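Local coordinates for protein BlEst2 (Bacillus licheniformis, PDB 6WPX) that probably hydrolyses ester bonds as a lipase of the alpha/beta-hydrolase clan, captured here in a propeptide form whose C-terminal domain is autoinhibitory, at residues V138-L144 with T200-L205; R240-N246 with A275-T280; H317-S323 with F349-H355. One frame throughout, in Å; residues are numbered along the deposited sequence.

Interactions 1 and 2 belong to one sheet, because strand 201-205 lies between strand 138-144 and the outermost strand 245-246. The two touch, with Lys201 NZ meeting Thr245 OG1 and Thr204 OG1 meeting Asn246 OD1. Interaction 1 is buried and pairs two strands through a backbone ladder with mostly apolar packing on both faces. Interaction 2 lies at the partly buried sheet margin, where asparagine and threonine side chains bond to backbone across a strand and a loop. Interaction 3 is buried but belongs to a separate antiparallel sheet across the centre of the chain; its centre is about 34 Å from that of interaction 1, and its chemistry leans on aromatic rings.

Interaction 1: residues V138-L144 with T200-L205; sequences VERVITL and TKYFTL
Val141 and Phe203 bond backbone to backbone in the mostly parallel central sheet of an alpha/beta-hydrolase fold, where strands 140-144 and 201-205 run side by side at 15°. Val141 N gives to Lys201 O and Phe203 N to Val141 O (2.9 Å); the ladder continues from Thr143 N to Phe203 O and from Leu205 N to Thr143 O. The chain between these neighbours is about half helical with no strand, consistent with a beta-alpha-beta crossover.

Branched and aromatic residues suit both buried faces. On one, Val141 CB lies 3.7 Å from Tyr202 CD1, with the two side chains alongside each other, and helix 121-131 covers them through Leu129, Gln126 and Ile130. On the other, Ile142 CG1 meets Phe203 CB at 3.9 Å, and Leu144 CD2 meets Leu205 CD2 at 3.7 Å; Phe267 of helix 260-267 packs on Ile142 and Leu144.

Phe203 also has charged company. Arg140 NH1 comes within 3.6 Å of Phe203 CE1, the guanidinium and ring planes only 15° apart although the approach is oblique. A bend at chi3 (62°) turns this guanidinium side-on to Glu139, which it holds in a salt bridge, NE to OE1 and NH2 to OE2, while NH1 bonds to the carbonyls of Leu270 and Ile273. Lys201 NZ sits over one face of the Phe203 ring, near its rim, and bonds to Tyr202 O and Thr245 OG1.

At the far end Thr143 OG1, also bonded to His148 NE2, lies 2.9 Å from a water that donates to Leu205 O at 2.8 Å.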
loop_
_atom_site.group_PDB
_atom_site.type_symbol
_atom_site.label_atom_id
_atom_site.label_comp_id
_atom_site.label_asym_id
_atom_site.label_seq_id
_atom_site.Cartn_x
_atom_site.Cartn_y
_atom_site.Cartn_z
ATOM N N VAL A 138 17.028 6.472 20.851
ATOM C CA VAL A 138 17.055 6.925 19.458
ATOM C C VAL A 138 17.149 8.420 19.346
ATOM O O VAL A 138 16.396 9.132 20.000
ATOM C CB VAL A 138 15.825 6.348 18.680
ATOM C CG1 VAL A 138 15.770 6.854 17.229
ATOM C CG2 VAL A 138 15.809 4.821 18.719
ATOM N N GLU A 139 18.039 8.895 18.460
ATOM C CA GLU A 139 18.253 10.316 18.199
ATOM C C GLU A 139 17.301 10.811 17.107
ATOM O O GLU A 139 16.769 11.922 17.203
ATOM C CB GLU A 139 19.738 10.558 17.841
ATOM C CG GLU A 139 20.170 12.020 17.849
ATOM C CD GLU A 139 20.180 12.648 16.465
ATOM O OE1 GLU A 139 20.521 11.943 15.489
ATOM O OE2 GLU A 139 19.843 13.848 16.355
ATOM N N ARG A 140 17.087 9.990 16.065
ATOM C CA ARG A 140 16.235 10.354 14.950
ATOM C C ARG A 140 15.803 9.140 14.164
ATOM O O ARG A 140 16.415 8.069 14.260
ATOM C CB ARG A 140 16.916 11.401 14.028
ATOM C CG ARG A 140 18.144 10.879 13.276
ATOM C CD ARG A 140 18.785 11.963 12.422
ATOM N NE ARG A 140 19.264 13.084 13.240
ATOM C CZ ARG A 140 19.593 14.275 12.757
ATOM N NH1 ARG A 140 19.514 14.514 11.450
ATOM N NH2 ARG A 140 20.023 15.229 13.571
ATOM N N VAL A 141 14.775 9.338 13.364
ATOM C CA VAL A 141 14.202 8.319 12.494
ATOM C C VAL A 141 14.101 8.852 11.061
ATOM O O VAL A 141 13.521 9.908 10.819
ATOM C CB VAL A 141 12.825 7.846 13.020
ATOM C CG1 VAL A 141 12.235 6.738 12.142
ATOM C CG2 VAL A 141 12.921 7.384 14.475
ATOM N N ILE A 142 14.603 8.055 10.114
ATOM C CA ILE A 142 14.473 8.281 8.683
ATOM C C ILE A 142 13.645 7.106 8.140
ATOM O O ILE A 142 14.005 5.953 8.322
ATOM C CB ILE A 142 15.848 8.416 8.002
ATOM C CG1 ILE A 142 16.649 9.592 8.615
ATOM C CG2 ILE A 142 15.694 8.516 6.452
ATOM C CD1 ILE A 142 18.111 9.432 8.505
ATOM N N THR A 143 12.524 7.404 7.509
ATOM C CA THR A 143 11.665 6.371 6.938
ATOM C C THR A 143 11.790 6.406 5.416
ATOM O O THR A 143 11.807 7.481 4.833
ATOM C CB THR A 143 10.224 6.462 7.442
ATOM O OG1 THR A 143 9.542 7.549 6.818
ATOM C CG2 THR A 143 10.120 6.522 8.971
ATOM N N LEU A 144 11.870 5.220 4.793
ATOM C CA LEU A 144 12.002 5.046 3.355
ATOM C C LEU A 144 10.754 4.323 2.850
ATOM O O LEU A 144 10.556 3.148 3.164
ATOM C CB LEU A 144 13.259 4.196 3.024
ATOM C CG LEU A 144 14.609 4.584 3.711
ATOM C CD1 LEU A 144 15.727 3.608 3.322
ATOM C CD2 LEU A 144 15.008 6.001 3.382
ATOM N N THR A 200 11.415 13.154 19.284
ATOM C CA THR A 200 12.282 12.604 18.217
ATOM C C THR A 200 12.030 13.307 16.883
ATOM O O THR A 200 10.905 13.620 16.572
ATOM C CB THR A 200 12.153 11.087 18.040
ATOM O OG1 THR A 200 11.876 10.394 19.250
ATOM C CG2 THR A 200 13.340 10.488 17.331
ATOM N N LYS A 201 13.108 13.546 16.156
ATOM C CA LYS A 201 13.008 14.166 14.830
ATOM C C LYS A 201 12.785 13.055 13.805
ATOM O O LYS A 201 13.434 12.062 13.848
ATOM C CB LYS A 201 14.277 14.940 14.488
ATOM C CG LYS A 201 14.172 15.697 13.180
ATOM C CD LYS A 201 13.171 16.835 13.230
ATOM C CE LYS A 201 12.808 17.410 11.871
ATOM N NZ LYS A 201 13.301 16.593 10.751
ATOM N N TYR A 202 11.892 13.320 12.887
ATOM C CA TYR A 202 11.503 12.437 11.777
ATOM C C TYR A 202 11.830 13.023 10.432
ATOM O O TYR A 202 11.673 14.227 10.213
ATOM C CB TYR A 202 9.997 12.117 11.816
ATOM C CG TYR A 202 9.622 11.256 12.993
ATOM C CD1 TYR A 202 9.674 9.870 12.909
ATOM C CD2 TYR A 202 9.253 11.826 14.208
ATOM C CE1 TYR A 202 9.401 9.072 14.016
ATOM C CE2 TYR A 202 8.954 11.040 15.315
ATOM C CZ TYR A 202 9.020 9.662 15.213
ATOM O OH TYR A 202 8.718 8.889 16.298
ATOM N N PHE A 203 12.266 12.139 9.525
ATOM C CA PHE A 203 12.567 12.429 8.124
ATOM C C PHE A 203 11.892 11.371 7.299
ATOM O O PHE A 203 11.938 10.188 7.649
ATOM C CB PHE A 203 14.069 12.365 7.843
ATOM C CG PHE A 203 14.886 13.442 8.496
ATOM C CD1 PHE A 203 15.299 13.317 9.814
ATOM C CD2 PHE A 203 15.261 14.581 7.786
ATOM C CE1 PHE A 203 16.074 14.317 10.414
ATOM C CE2 PHE A 203 16.041 15.568 8.382
ATOM C CZ PHE A 203 16.440 15.432 9.693
ATOM N N THR A 204 11.308 11.769 6.186
ATOM C CA THR A 204 10.685 10.779 5.303
ATOM C C THR A 204 11.241 10.910 3.923
ATOM O O THR A 204 11.485 12.019 3.446
ATOM C CB THR A 204 9.144 10.863 5.275
ATOM O OG1 THR A 204 8.754 12.033 4.573
ATOM C CG2 THR A 204 8.493 10.809 6.676
ATOM N N LEU A 205 11.465 9.775 3.297
ATOM C CA LEU A 205 11.861 9.672 1.899
ATOM C C LEU A 205 10.733 8.911 1.224
ATOM O O LEU A 205 10.115 8.030 1.837
ATOM C CB LEU A 205 13.182 8.911 1.701
ATOM C CG LEU A 205 14.452 9.779 1.638
ATOM C CD1 LEU A 205 14.740 10.400 3.001
ATOM C CD2 LEU A 205 15.666 8.931 1.198
HETATM O O HOH W 1 8.567 7.431 4.126
#

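Interaction 2: residues R240-N246 with A275-T280; sequences RLPYATN and ANANET
Asn278 sets its amide against the backbone of Asn246, pairing with both ends of it. Asn278 OD1 accepts from Asn246 N at 2.9 Å, the donor standing above the carbonyl plane, while Asn278 ND2 gives to Asn246 O at 2.9 Å, almost within its own amide plane. Placing Asn278 CG between its backbone N and carbonyl carbon (chi1 70°) brings the amide across, and asparagine suits the task by carrying donor and acceptor together. Asn278 N also gives to Ala244 O.

Asn246 answers with its own amide: ND2 reaches Asn278 O at 2.8 Å in one direction and Leu241 O in another, and OD1 takes Leu241 N and Thr204 OG1. Both ND2 hydrogens are used. The Thr245 side chain crosses that of Asn278 at about a right angle; its OG1 donates to Asn276 O (2.7 Å) and is hydrogen-bonded to Lys201 NZ. Thr280 CG2 lies over one face of the Arg240 guanidinium, 4.0 Å from Arg240 NH2; Glu236 forms a salt bridge with Arg240 NE and bonds to Thr280 OG1, and Arg240 NH2 bonds to Leu247 O.

After a type I turn from Leu241 to Ala244, loop 275-280 thus bonds to outermost strand 245-246 of an alpha/beta-hydrolase sheet.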
loop_
_atom_site.group_PDB
_atom_site.type_symbol
_atom_site.label_atom_id
_atom_site.label_comp_id
_atom_site.label_asym_id
_atom_site.label_seq_id
_atom_site.Cartn_x
_atom_site.Cartn_y
_atom_site.Cartn_z
ATOM N N ARG A 240 4.316 10.290 4.033
ATOM C CA ARG A 240 4.698 11.482 4.807
ATOM C C ARG A 240 4.138 11.525 6.218
ATOM O O ARG A 240 3.162 10.824 6.514
ATOM C CB ARG A 240 4.252 12.773 4.062
ATOM C CG ARG A 240 4.685 12.862 2.612
ATOM C CD ARG A 240 6.158 12.500 2.439
ATOM N NE ARG A 240 6.621 12.810 1.099
ATOM C CZ ARG A 240 7.892 12.863 0.739
ATOM N NH1 ARG A 240 8.855 12.622 1.626
ATOM N NH2 ARG A 240 8.216 13.145 -0.508
ATOM N N LEU A 241 4.762 12.362 7.075
ATOM C CA LEU A 241 4.323 12.670 8.427
ATOM C C LEU A 241 4.185 14.204 8.527
ATOM O O LEU A 241 5.034 14.931 7.985
ATOM C CB LEU A 241 5.274 12.137 9.511
ATOM C CG LEU A 241 5.337 10.615 9.687
ATOM C CD1 LEU A 241 6.529 10.236 10.565
ATOM C CD2 LEU A 241 4.052 10.087 10.310
ATOM N N PRO A 242 3.121 14.716 9.191
ATOM C CA PRO A 242 2.896 16.179 9.205
ATOM C C PRO A 242 3.981 17.046 9.847
ATOM O O PRO A 242 4.169 18.180 9.418
ATOM C CB PRO A 242 1.549 16.338 9.938
ATOM C CG PRO A 242 1.340 15.065 10.665
ATOM C CD PRO A 242 2.030 13.991 9.868
ATOM N N TYR A 243 4.704 16.517 10.830
ATOM C CA TYR A 243 5.742 17.242 11.578
ATOM C C TYR A 243 7.137 16.826 11.115
ATOM O O TYR A 243 8.120 17.233 11.725
ATOM C CB TYR A 243 5.606 16.900 13.076
ATOM C CG TYR A 243 5.223 15.448 13.283
ATOM C CD1 TYR A 243 6.181 14.436 13.225
ATOM C CD2 TYR A 243 3.893 15.079 13.472
ATOM C CE1 TYR A 243 5.823 13.097 13.344
ATOM C CE2 TYR A 243 3.526 13.744 13.593
ATOM C CZ TYR A 243 4.495 12.758 13.520
ATOM O OH TYR A 243 4.157 11.449 13.666
ATOM N N ALA A 244 7.228 15.951 10.104
ATOM C CA ALA A 244 8.538 15.480 9.666
ATOM C C ALA A 244 9.168 16.396 8.625
ATOM O O ALA A 244 8.484 17.230 8.016
ATOM C CB ALA A 244 8.403 14.079 9.076
ATOM N N THR A 245 10.479 16.216 8.402
ATOM C CA THR A 245 11.155 16.827 7.275
ATOM C C THR A 245 10.815 15.837 6.171
ATOM O O THR A 245 11.266 14.692 6.181
ATOM C CB THR A 245 12.655 16.946 7.481
ATOM O OG1 THR A 245 12.893 17.883 8.523
ATOM C CG2 THR A 245 13.368 17.407 6.209
ATOM N N ASN A 246 9.915 16.243 5.289
ATOM C CA ASN A 246 9.449 15.371 4.224
ATOM C C ASN A 246 10.263 15.691 2.986
ATOM O O ASN A 246 10.011 16.692 2.305
ATOM C CB ASN A 246 7.947 15.574 4.023
ATOM C CG ASN A 246 7.165 15.120 5.218
ATOM O OD1 ASN A 246 7.213 13.949 5.608
ATOM N ND2 ASN A 246 6.394 16.020 5.804
ATOM N N ALA A 275 16.989 19.998 10.735
ATOM C CA ALA A 275 16.060 20.527 9.737
ATOM C C ALA A 275 14.699 20.777 10.311
ATOM O O ALA A 275 14.325 20.185 11.323
ATOM C CB ALA A 275 15.956 19.568 8.549
ATOM N N ASN A 276 13.936 21.618 9.640
ATOM C CA ASN A 276 12.579 21.922 10.052
ATOM C C ASN A 276 11.606 21.028 9.313
ATOM O O ASN A 276 11.963 20.419 8.301
ATOM C CB ASN A 276 12.271 23.389 9.766
ATOM C CG ASN A 276 13.176 24.311 10.513
ATOM O OD1 ASN A 276 13.131 24.394 11.738
ATOM N ND2 ASN A 276 14.077 24.944 9.793
ATOM N N ALA A 277 10.369 20.952 9.825
ATOM C CA ALA A 277 9.287 20.231 9.197
ATOM C C ALA A 277 8.905 20.974 7.925
ATOM O O ALA A 277 9.068 22.195 7.850
ATOM C CB ALA A 277 8.089 20.183 10.129
ATOM N N ASN A 278 8.422 20.243 6.925
ATOM C CA ASN A 278 7.943 20.834 5.679
ATOM C C ASN A 278 6.859 19.954 5.105
ATOM O O ASN A 278 6.859 18.742 5.326
ATOM C CB ASN A 278 9.073 21.021 4.658
ATOM C CG ASN A 278 9.591 19.722 4.097
ATOM O OD1 ASN A 278 10.356 19.014 4.746
ATOM N ND2 ASN A 278 9.140 19.356 2.899
ATOM N N GLU A 279 5.974 20.563 4.320
ATOM C CA GLU A 279 4.903 19.880 3.624
ATOM C C GLU A 279 5.261 19.802 2.144
ATOM O O GLU A 279 6.037 20.617 1.654
ATOM C CB GLU A 279 3.606 20.683 3.806
ATOM C CG GLU A 279 2.400 19.788 3.979
ATOM C CD GLU A 279 1.038 20.455 3.945
ATOM O OE1 GLU A 279 0.945 21.668 4.253
ATOM O OE2 GLU A 279 0.053 19.743 3.635
ATOM N N THR A 280 4.734 18.819 1.433
ATOM C CA THR A 280 4.989 18.684 -0.001
ATOM C C THR A 280 3.762 19.219 -0.728
ATOM O O THR A 280 2.665 19.217 -0.173
ATOM C CB THR A 280 5.383 17.234 -0.354
ATOM O OG1 THR A 280 4.359 16.361 0.105
ATOM C CG2 THR A 280 6.733 16.808 0.272
HETATM O O HOH W 2 4.102 18.705 6.702
#

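Interaction 3: residues H317-S323 with F349-H355; sequences HWLSNHS and FEGGFVH
Trp318 and His355 form a hydrogen-bonded antiparallel pair, Trp318 N giving to His355 O at 2.9 Å and His355 N to Trp318 O at 3.0 Å. Ser320 and Phe353 repeat the pattern. Within 317-323, His322 N gives to Ser320 OG, making an ST turn where the strand ends; Glu377 OE1 is another partner of that hydroxyl.

Apolar contacts fill the non-hydrogen-bonded pair: Leu319 CG lies alongside Val354 CG2 at 3.7 Å, and Leu319 CD2 rests over one face of the Phe349 ring. These strands neighbour each other in a five-stranded antiparallel sheet, and Phe219 of helix 218-224 packs on both Leu319 and Val354. Phe349 opens a type II turn ending at Gly352; Gly351 in it has a positive phi (105°), where a side chain would collide with the carbonyl of Glu350.

Ser323 CB makes a CH-pi contact over the Phe353 ring, 3.8 Å from its centroid, and the Asn321 carbonyl lies at the ring edge. Phe353 CG lies anti to the carbonyl carbon (chi1 -62°), which turns the ring toward Ser323 and His322. With an alanine here, Ser323 would lose that flat support, and the bend through His322 would probably be freer to move.

A water donates to His322 O at 2.6 Å and lies 2.8 Å from His355 NE2; Trp318 O sits in the imidazole plane, 3.4 Å from His355 CD2.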
loop_
_atom_site.group_PDB
_atom_site.type_symbol
_atom_site.label_atom_id
_atom_site.label_comp_id
_atom_site.label_asym_id
_atom_site.label_seq_id
_atom_site.Cartn_x
_atom_site.Cartn_y
_atom_site.Cartn_z
ATOM N N HIS A 317 -5.810 -5.928 -15.605
ATOM C CA HIS A 317 -5.034 -6.837 -14.782
ATOM C C HIS A 317 -5.825 -8.030 -14.333
ATOM O O HIS A 317 -6.914 -7.870 -13.783
ATOM C CB HIS A 317 -4.497 -6.095 -13.535
ATOM C CG HIS A 317 -3.896 -4.782 -13.868
ATOM N ND1 HIS A 317 -2.561 -4.669 -14.202
ATOM C CD2 HIS A 317 -4.478 -3.569 -13.972
ATOM C CE1 HIS A 317 -2.374 -3.399 -14.511
ATOM N NE2 HIS A 317 -3.495 -2.699 -14.380
ATOM N N TRP A 318 -5.246 -9.220 -14.502
ATOM C CA TRP A 318 -5.850 -10.436 -13.977
ATOM C C TRP A 318 -4.854 -10.984 -12.949
ATOM O O TRP A 318 -3.817 -11.530 -13.316
ATOM C CB TRP A 318 -6.159 -11.454 -15.086
ATOM C CG TRP A 318 -6.903 -12.667 -14.596
ATOM C CD1 TRP A 318 -6.366 -13.797 -14.049
ATOM C CD2 TRP A 318 -8.327 -12.863 -14.610
ATOM N NE1 TRP A 318 -7.366 -14.694 -13.734
ATOM C CE2 TRP A 318 -8.582 -14.136 -14.048
ATOM C CE3 TRP A 318 -9.422 -12.062 -15.000
ATOM C CZ2 TRP A 318 -9.878 -14.657 -13.933
ATOM C CZ3 TRP A 318 -10.711 -12.565 -14.844
ATOM C CH2 TRP A 318 -10.926 -13.862 -14.347
ATOM N N LEU A 319 -5.142 -10.778 -11.663
ATOM C CA LEU A 319 -4.290 -11.289 -10.573
ATOM C C LEU A 319 -4.742 -12.677 -10.260
ATOM O O LEU A 319 -5.941 -12.923 -10.197
ATOM C CB LEU A 319 -4.380 -10.424 -9.309
ATOM C CG LEU A 319 -3.725 -9.036 -9.362
ATOM C CD1 LEU A 319 -4.642 -8.015 -10.059
ATOM C CD2 LEU A 319 -3.383 -8.581 -7.968
ATOM N N SER A 320 -3.787 -13.601 -10.106
ATOM C CA SER A 320 -4.067 -15.014 -9.846
ATOM C C SER A 320 -3.013 -15.604 -8.901
ATOM O O SER A 320 -1.951 -15.019 -8.723
ATOM C CB SER A 320 -4.050 -15.791 -11.161
ATOM O OG SER A 320 -4.303 -17.178 -10.960
ATOM N N ASN A 321 -3.304 -16.765 -8.319
ATOM C CA ASN A 321 -2.343 -17.458 -7.472
ATOM C C ASN A 321 -1.376 -18.273 -8.346
ATOM O O ASN A 321 -0.380 -18.789 -7.839
ATOM C CB ASN A 321 -3.045 -18.336 -6.430
ATOM C CG ASN A 321 -3.994 -19.328 -7.017
ATOM O OD1 ASN A 321 -4.985 -18.969 -7.650
ATOM N ND2 ASN A 321 -3.759 -20.596 -6.727
ATOM N N HIS A 322 -1.630 -18.364 -9.655
ATOM C CA HIS A 322 -0.686 -19.070 -10.513
ATOM C C HIS A 322 -0.486 -18.316 -11.829
ATOM O O HIS A 322 -1.253 -17.412 -12.176
ATOM C CB HIS A 322 -0.990 -20.576 -10.678
ATOM C CG HIS A 322 -2.274 -20.909 -11.353
ATOM N ND1 HIS A 322 -2.412 -20.805 -12.725
ATOM C CD2 HIS A 322 -3.402 -21.449 -10.840
ATOM C CE1 HIS A 322 -3.635 -21.227 -12.995
ATOM N NE2 HIS A 322 -4.268 -21.624 -11.896
ATOM N N SER A 323 0.589 -18.665 -12.522
ATOM C CA SER A 323 1.080 -17.994 -13.719
ATOM C C SER A 323 0.752 -18.689 -15.031
ATOM O O SER A 323 1.043 -18.136 -16.094
ATOM C CB SER A 323 2.596 -17.874 -13.603
ATOM O OG SER A 323 3.171 -19.159 -13.448
ATOM N N PHE A 349 0.565 -8.058 -1.965
ATOM C CA PHE A 349 0.122 -9.201 -2.761
ATOM C C PHE A 349 1.275 -10.185 -3.058
ATOM O O PHE A 349 1.138 -11.023 -3.952
ATOM C CB PHE A 349 -0.578 -8.741 -4.063
ATOM C CG PHE A 349 -1.964 -8.168 -3.868
ATOM C CD1 PHE A 349 -2.149 -6.813 -3.632
ATOM C CD2 PHE A 349 -3.082 -8.984 -3.926
ATOM C CE1 PHE A 349 -3.437 -6.287 -3.449
ATOM C CE2 PHE A 349 -4.371 -8.457 -3.737
ATOM C CZ PHE A 349 -4.540 -7.114 -3.516
ATOM N N GLU A 350 2.381 -10.138 -2.290
ATOM C CA GLU A 350 3.489 -11.085 -2.470
ATOM C C GLU A 350 2.970 -12.546 -2.526
ATOM O O GLU A 350 2.085 -12.927 -1.744
ATOM C CB GLU A 350 4.504 -10.939 -1.324
ATOM C CG GLU A 350 5.722 -11.839 -1.422
ATOM C CD GLU A 350 6.814 -11.456 -0.453
ATOM O OE1 GLU A 350 7.773 -10.784 -0.892
ATOM O OE2 GLU A 350 6.676 -11.750 0.756
ATOM N N GLY A 351 3.499 -13.323 -3.469
ATOM C CA GLY A 351 3.137 -14.728 -3.622
ATOM C C GLY A 351 2.222 -15.047 -4.785
ATOM O O GLY A 351 2.009 -16.214 -5.091
ATOM N N GLY A 352 1.669 -14.025 -5.425
ATOM C CA GLY A 352 0.772 -14.201 -6.557
ATOM C C GLY A 352 1.374 -13.753 -7.870
ATOM O O GLY A 352 2.572 -13.446 -7.951
ATOM N N PHE A 353 0.535 -13.727 -8.901
ATOM C CA PHE A 353 0.907 -13.352 -10.257
ATOM C C PHE A 353 -0.116 -12.407 -10.817
ATOM O O PHE A 353 -1.265 -12.404 -10.381
ATOM C CB PHE A 353 1.041 -14.604 -11.160
ATOM C CG PHE A 353 2.124 -15.533 -10.662
ATOM C CD1 PHE A 353 1.837 -16.526 -9.733
ATOM C CD2 PHE A 353 3.447 -15.355 -11.047
ATOM C CE1 PHE A 353 2.849 -17.360 -9.238
ATOM C CE2 PHE A 353 4.457 -16.194 -10.552
ATOM C CZ PHE A 353 4.147 -17.200 -9.667
ATOM N N VAL A 354 0.305 -11.626 -11.786
ATOM C CA VAL A 354 -0.562 -10.679 -12.463
ATOM C C VAL A 354 -0.249 -10.669 -13.943
ATOM O O VAL A 354 0.911 -10.589 -14.340
ATOM C CB VAL A 354 -0.598 -9.246 -11.810
ATOM C CG1 VAL A 354 0.754 -8.515 -11.884
ATOM C CG2 VAL A 354 -1.725 -8.387 -12.384
ATOM N N HIS A 355 -1.293 -10.802 -14.743
ATOM C CA HIS A 355 -1.229 -10.670 -16.188
ATOM C C HIS A 355 -1.725 -9.264 -16.450
ATOM O O HIS A 355 -2.839 -8.918 -16.024
ATOM C CB HIS A 355 -2.155 -11.667 -16.885
ATOM C CG HIS A 355 -1.912 -13.091 -16.525
ATOM N ND1 HIS A 355 -1.223 -13.935 -17.372
ATOM C CD2 HIS A 355 -2.314 -13.789 -15.439
ATOM C CE1 HIS A 355 -1.226 -15.120 -16.782
ATOM N NE2 HIS A 355 -1.858 -15.080 -15.608
HETATM O O HOH W 3 -2.725 -17.429 -14.379
#